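Local coordinates for heavy-metal chelation domain-containing protein (Pyrococcus horikoshii, PDB 3NPG), which is of unknown function but probably takes part in chelating heavy-metal ions through a domain with a Rossmann-like core, at residues 116-121 / 135-140; 112-117 / 190-195. All coordinates share one frame; numbering follows the deposited sequence.

Contact 1 of 2, residues 116-121 / 135-140; sequences IKRIAI and KYEVYV
Ile119 CG1 and Tyr136 CG both lie anti to the carbonyl carbon of their own residue (chi1 -57° and -54°), which sets Ile119 CD1 obliquely against the ring of Tyr136. Ile119 CD1 meets Tyr136 CG at 3.6 Å in an off-centre CH-pi contact, while Ile116 O lies at the edge of the same ring, in its plane, 3.2 Å from Tyr136 CD1. Between the backbones runs a parallel ladder: Lys117 O takes Glu137 N, Glu137 O takes Ile119 N at 2.8 Å, Ile119 O takes Tyr139 N, and Tyr139 O takes Ile121 N. These are the two strands of a right-handed beta-alpha-beta crossover through helix 126-132, part of the Rossmann-like sheet. On the face carrying Ile119 and Ile121, Ile121 CD1 packs against Val138 CG1 at 3.7 Å, and Leu132 of the crossover helix touches both residues. The opposite face, with Arg118, Glu137, Ala120 and Tyr139, carries the polar side chains. Arg118 and Glu137 run side by side, the methylenes of the arginine along the carboxylate; their salt bridge, NH1 to OE1, is long at 3.9 Å, with the two planes 61° apart. Tyr139 OH gives a hydrogen bond to Glu137 OE2 (2.6 Å) on its anti side, slightly out of the carboxylate plane.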
# COMPACT_ATOMS: atom_id res chain seq x y z
N ILE A 116 13.72 -23.95 22.36
CA ILE A 116 13.49 -22.52 22.09
C ILE A 116 12.32 -21.99 22.94
O ILE A 116 11.39 -22.73 23.22
CB ILE A 116 13.25 -22.27 20.55
CG1 ILE A 116 14.29 -23.03 19.67
CG2 ILE A 116 13.19 -20.78 20.21
CD1 ILE A 116 15.79 -22.62 19.89
N LYS A 117 12.40 -20.71 23.39
CA LYS A 117 11.34 -20.08 24.18
C LYS A 117 10.60 -19.02 23.36
O LYS A 117 9.37 -19.04 23.28
CB LYS A 117 11.91 -19.46 25.48
CG LYS A 117 10.86 -18.76 26.35
CD LYS A 117 11.46 -18.17 27.62
CE LYS A 117 10.43 -17.44 28.46
NZ LYS A 117 9.43 -18.36 29.05
N ARG A 118 11.36 -18.07 22.77
CA ARG A 118 10.80 -17.00 21.96
C ARG A 118 11.27 -17.10 20.54
O ARG A 118 12.47 -17.27 20.29
CB ARG A 118 11.14 -15.63 22.55
CG ARG A 118 10.30 -15.28 23.76
CD ARG A 118 10.63 -13.91 24.30
NE ARG A 118 11.90 -13.90 25.01
CZ ARG A 118 12.02 -14.10 26.31
NH1 ARG A 118 10.94 -14.30 27.06
NH2 ARG A 118 13.21 -14.08 26.89
N ILE A 119 10.34 -17.02 19.60
CA ILE A 119 10.64 -17.11 18.17
C ILE A 119 10.24 -15.83 17.44
O ILE A 119 9.14 -15.31 17.66
CB ILE A 119 9.93 -18.37 17.54
CG1 ILE A 119 10.35 -19.68 18.25
CG2 ILE A 119 10.20 -18.46 16.04
CD1 ILE A 119 9.58 -20.88 17.84
N ALA A 120 11.12 -15.33 16.56
CA ALA A 120 10.81 -14.19 15.70
C ALA A 120 10.59 -14.68 14.29
O ALA A 120 11.49 -15.28 13.70
CB ALA A 120 11.94 -13.17 15.74
N ILE A 121 9.36 -14.51 13.76
CA ILE A 121 9.03 -14.94 12.40
C ILE A 121 8.97 -13.75 11.46
O ILE A 121 8.08 -12.90 11.59
CB ILE A 121 7.73 -15.81 12.37
CG1 ILE A 121 7.93 -17.13 13.16
CG2 ILE A 121 7.29 -16.09 10.92
CD1 ILE A 121 6.68 -18.07 13.18
N LYS A 135 2.76 -23.43 20.97
CA LYS A 135 3.77 -24.03 21.85
C LYS A 135 4.89 -23.05 22.24
O LYS A 135 5.60 -23.30 23.23
CB LYS A 135 4.37 -25.29 21.19
N TYR A 136 5.07 -21.95 21.48
CA TYR A 136 6.15 -20.98 21.73
C TYR A 136 5.63 -19.54 21.76
O TYR A 136 4.53 -19.26 21.28
CB TYR A 136 7.25 -21.12 20.67
CG TYR A 136 7.81 -22.52 20.52
CD1 TYR A 136 8.87 -22.95 21.31
CD2 TYR A 136 7.34 -23.38 19.53
CE1 TYR A 136 9.41 -24.23 21.16
CE2 TYR A 136 7.86 -24.66 19.38
CZ TYR A 136 8.90 -25.08 20.20
OH TYR A 136 9.42 -26.34 20.05
N GLU A 137 6.45 -18.61 22.30
CA GLU A 137 6.14 -17.18 22.29
C GLU A 137 6.59 -16.62 20.94
O GLU A 137 7.79 -16.54 20.67
CB GLU A 137 6.87 -16.48 23.46
CG GLU A 137 6.42 -15.05 23.70
CD GLU A 137 7.12 -14.38 24.87
OE1 GLU A 137 7.23 -15.01 25.95
OE2 GLU A 137 7.55 -13.21 24.72
N VAL A 138 5.64 -16.33 20.05
CA VAL A 138 5.94 -15.95 18.67
C VAL A 138 5.73 -14.45 18.40
O VAL A 138 4.76 -13.86 18.89
CB VAL A 138 5.16 -16.85 17.66
CG1 VAL A 138 5.44 -16.43 16.22
CG2 VAL A 138 5.49 -18.33 17.87
N TYR A 139 6.65 -13.84 17.62
CA TYR A 139 6.56 -12.44 17.17
C TYR A 139 6.65 -12.41 15.66
O TYR A 139 7.71 -12.70 15.10
CB TYR A 139 7.68 -11.59 17.80
CG TYR A 139 7.56 -11.42 19.30
CD1 TYR A 139 8.11 -12.35 20.18
CD2 TYR A 139 6.91 -10.32 19.84
CE1 TYR A 139 7.99 -12.20 21.55
CE2 TYR A 139 6.79 -10.15 21.22
CZ TYR A 139 7.33 -11.10 22.07
OH TYR A 139 7.21 -10.94 23.43
N VAL A 140 5.52 -12.14 14.97
CA VAL A 140 5.47 -12.14 13.50
C VAL A 140 5.65 -10.73 12.94
O VAL A 140 4.97 -9.80 13.39
CB VAL A 140 4.17 -12.83 12.96
CG1 VAL A 140 4.27 -13.06 11.45
CG2 VAL A 140 3.90 -14.14 13.68

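Contact 2 of 2, residues 112-117 / 190-195; sequences QQDEIK and AKLIVI
Lys191 reaches across from just before strand 192-196 to the backbone of Glu115, its NZ giving a hydrogen bond to Glu115 O at 3.1 Å. The ammonium comes in 17° off the carbonyl plane, with a C=O...N angle of 159°. Lys191 CG sits in the crowded position between backbone N and carbonyl carbon (chi1 38°), and from there the chain runs fully extended, which carries NZ across to the loop. On the way the lysine chain and Ile116 run antiparallel alongside each other, and Lys191 CE lies 3.8 Å from Ile116 CD1. The base of this arm is held through the main chain of Lys191, which is hydrogen-bonded to Asp166.

One residue on, Leu192 points toward the loop from the start of the strand. Its CB is 4.2 Å from Ile116 CD1, so the Ile116 CD1 methyl touches both Lys191 and Leu192. Farther out the isobutyl group crosses the side chain of Asp114: OD2 is 3.6 Å from Leu192 CD1 and 3.7 Å from Leu192 CD2, set against both methyls. Ile111 of helix 107-112 also packs on Leu192, and His214 of strand 214-220 touches it too.

The contact therefore joins the loop leading into strand 118-122 to the beginning of strand 192-196, two strands away in the same sheet, around a small apolar patch. In its single hydrogen bond the carbonyl is a neutral acceptor, so the bond itself probably leaves the lysine charge uncompensated, and with Lys191 and Glu115 exposed water may share in solvating it; Asp114 OD2 against the methyls of Leu192 is van der Waals contact, not a polar bond.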
# COMPACT_ATOMS: atom_id res chain seq x y z
N GLN A 112 11.14 -27.85 16.78
CA GLN A 112 10.78 -28.77 17.87
C GLN A 112 11.98 -29.62 18.32
O GLN A 112 12.02 -30.06 19.47
CB GLN A 112 9.60 -29.67 17.45
CG GLN A 112 8.28 -28.91 17.32
CD GLN A 112 7.18 -29.77 16.72
OE1 GLN A 112 7.29 -30.27 15.59
NE2 GLN A 112 6.07 -29.89 17.43
N GLN A 113 12.98 -29.82 17.43
CA GLN A 113 14.20 -30.59 17.74
C GLN A 113 15.12 -29.85 18.74
O GLN A 113 16.05 -30.45 19.28
CB GLN A 113 14.98 -30.92 16.45
CG GLN A 113 14.25 -31.88 15.50
CD GLN A 113 14.96 -32.04 14.17
OE1 GLN A 113 16.11 -31.59 13.98
NE2 GLN A 113 14.31 -32.68 13.22
N ASP A 114 14.86 -28.54 18.97
CA ASP A 114 15.68 -27.72 19.87
C ASP A 114 14.86 -27.13 21.04
O ASP A 114 13.62 -27.23 21.04
CB ASP A 114 16.40 -26.60 19.09
CG ASP A 114 17.39 -27.12 18.07
OD1 ASP A 114 18.18 -28.04 18.41
OD2 ASP A 114 17.41 -26.58 16.93
N GLU A 115 15.55 -26.54 22.04
CA GLU A 115 14.91 -25.93 23.20
C GLU A 115 14.80 -24.41 23.02
O GLU A 115 15.69 -23.66 23.46
CB GLU A 115 15.70 -26.28 24.49
CG GLU A 115 14.90 -26.08 25.77
CD GLU A 115 13.79 -27.08 26.02
OE1 GLU A 115 13.91 -28.24 25.54
OE2 GLU A 115 12.83 -26.73 26.74
N ILE A 116 13.72 -23.95 22.36
CA ILE A 116 13.49 -22.52 22.09
C ILE A 116 12.32 -21.99 22.94
O ILE A 116 11.39 -22.73 23.22
CB ILE A 116 13.25 -22.27 20.55
CG1 ILE A 116 14.29 -23.03 19.67
CG2 ILE A 116 13.19 -20.78 20.21
CD1 ILE A 116 15.79 -22.62 19.89
N LYS A 117 12.40 -20.71 23.39
CA LYS A 117 11.34 -20.08 24.18
C LYS A 117 10.60 -19.02 23.36
O LYS A 117 9.37 -19.04 23.28
CB LYS A 117 11.91 -19.46 25.48
CG LYS A 117 10.86 -18.76 26.35
CD LYS A 117 11.46 -18.17 27.62
CE LYS A 117 10.43 -17.44 28.46
NZ LYS A 117 9.43 -18.36 29.05
N ALA A 190 20.03 -15.35 19.48
CA ALA A 190 19.47 -16.45 18.71
C ALA A 190 20.47 -17.55 18.47
O ALA A 190 21.61 -17.28 18.07
CB ALA A 190 18.91 -15.95 17.39
N LYS A 191 20.08 -18.80 18.76
CA LYS A 191 20.93 -19.98 18.57
C LYS A 191 20.49 -20.77 17.33
O LYS A 191 21.22 -21.65 16.85
CB LYS A 191 20.93 -20.88 19.84
CG LYS A 191 19.58 -20.97 20.55
CD LYS A 191 19.70 -21.68 21.90
CE LYS A 191 18.38 -21.77 22.60
NZ LYS A 191 18.50 -22.47 23.90
N LEU A 192 19.32 -20.42 16.77
CA LEU A 192 18.73 -21.09 15.62
C LEU A 192 18.17 -20.04 14.64
O LEU A 192 17.21 -19.35 14.97
CB LEU A 192 17.61 -22.04 16.11
CG LEU A 192 16.91 -22.89 15.05
CD1 LEU A 192 17.85 -23.93 14.46
CD2 LEU A 192 15.72 -23.57 15.63
N ILE A 193 18.81 -19.89 13.45
CA ILE A 193 18.37 -18.95 12.41
C ILE A 193 18.09 -19.71 11.12
O ILE A 193 19.02 -20.23 10.50
CB ILE A 193 19.39 -17.78 12.21
CG1 ILE A 193 19.63 -17.02 13.54
CG2 ILE A 193 18.92 -16.83 11.10
CD1 ILE A 193 20.74 -16.08 13.52
N VAL A 194 16.80 -19.81 10.75
CA VAL A 194 16.38 -20.55 9.56
C VAL A 194 15.91 -19.60 8.46
O VAL A 194 14.99 -18.80 8.67
CB VAL A 194 15.27 -21.60 9.90
CG1 VAL A 194 14.98 -22.49 8.71
CG2 VAL A 194 15.67 -22.43 11.12
N ILE A 195 16.53 -19.69 7.27
CA ILE A 195 16.11 -18.91 6.10
C ILE A 195 15.24 -19.82 5.22
O ILE A 195 15.75 -20.76 4.61
CB ILE A 195 17.35 -18.33 5.33
CG1 ILE A 195 18.32 -17.57 6.29
CG2 ILE A 195 16.92 -17.46 4.15
CD1 ILE A 195 17.67 -16.41 7.15

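Contacts 1 and 2 lie about 9 Å apart, centre to centre, and both draw on the chain around Ile116 and Lys117. In the seven-stranded sheet, strand 118-122 has strand 137-141 on one side and strand 167-171 on the other, with strand 192-196 next beyond. Contact 1 thus pairs adjacent strands, whereas contact 2 spans the strand between. Asp166, just before that middle strand, serves both: its carboxylate accepts a hydrogen bond from Arg118 N, besides its main-chain bond to Lys191. The contacts also touch directly, Tyr136 OH packing 3.5 Å from Gln112 CA. No other chain of the assembly touches either contact.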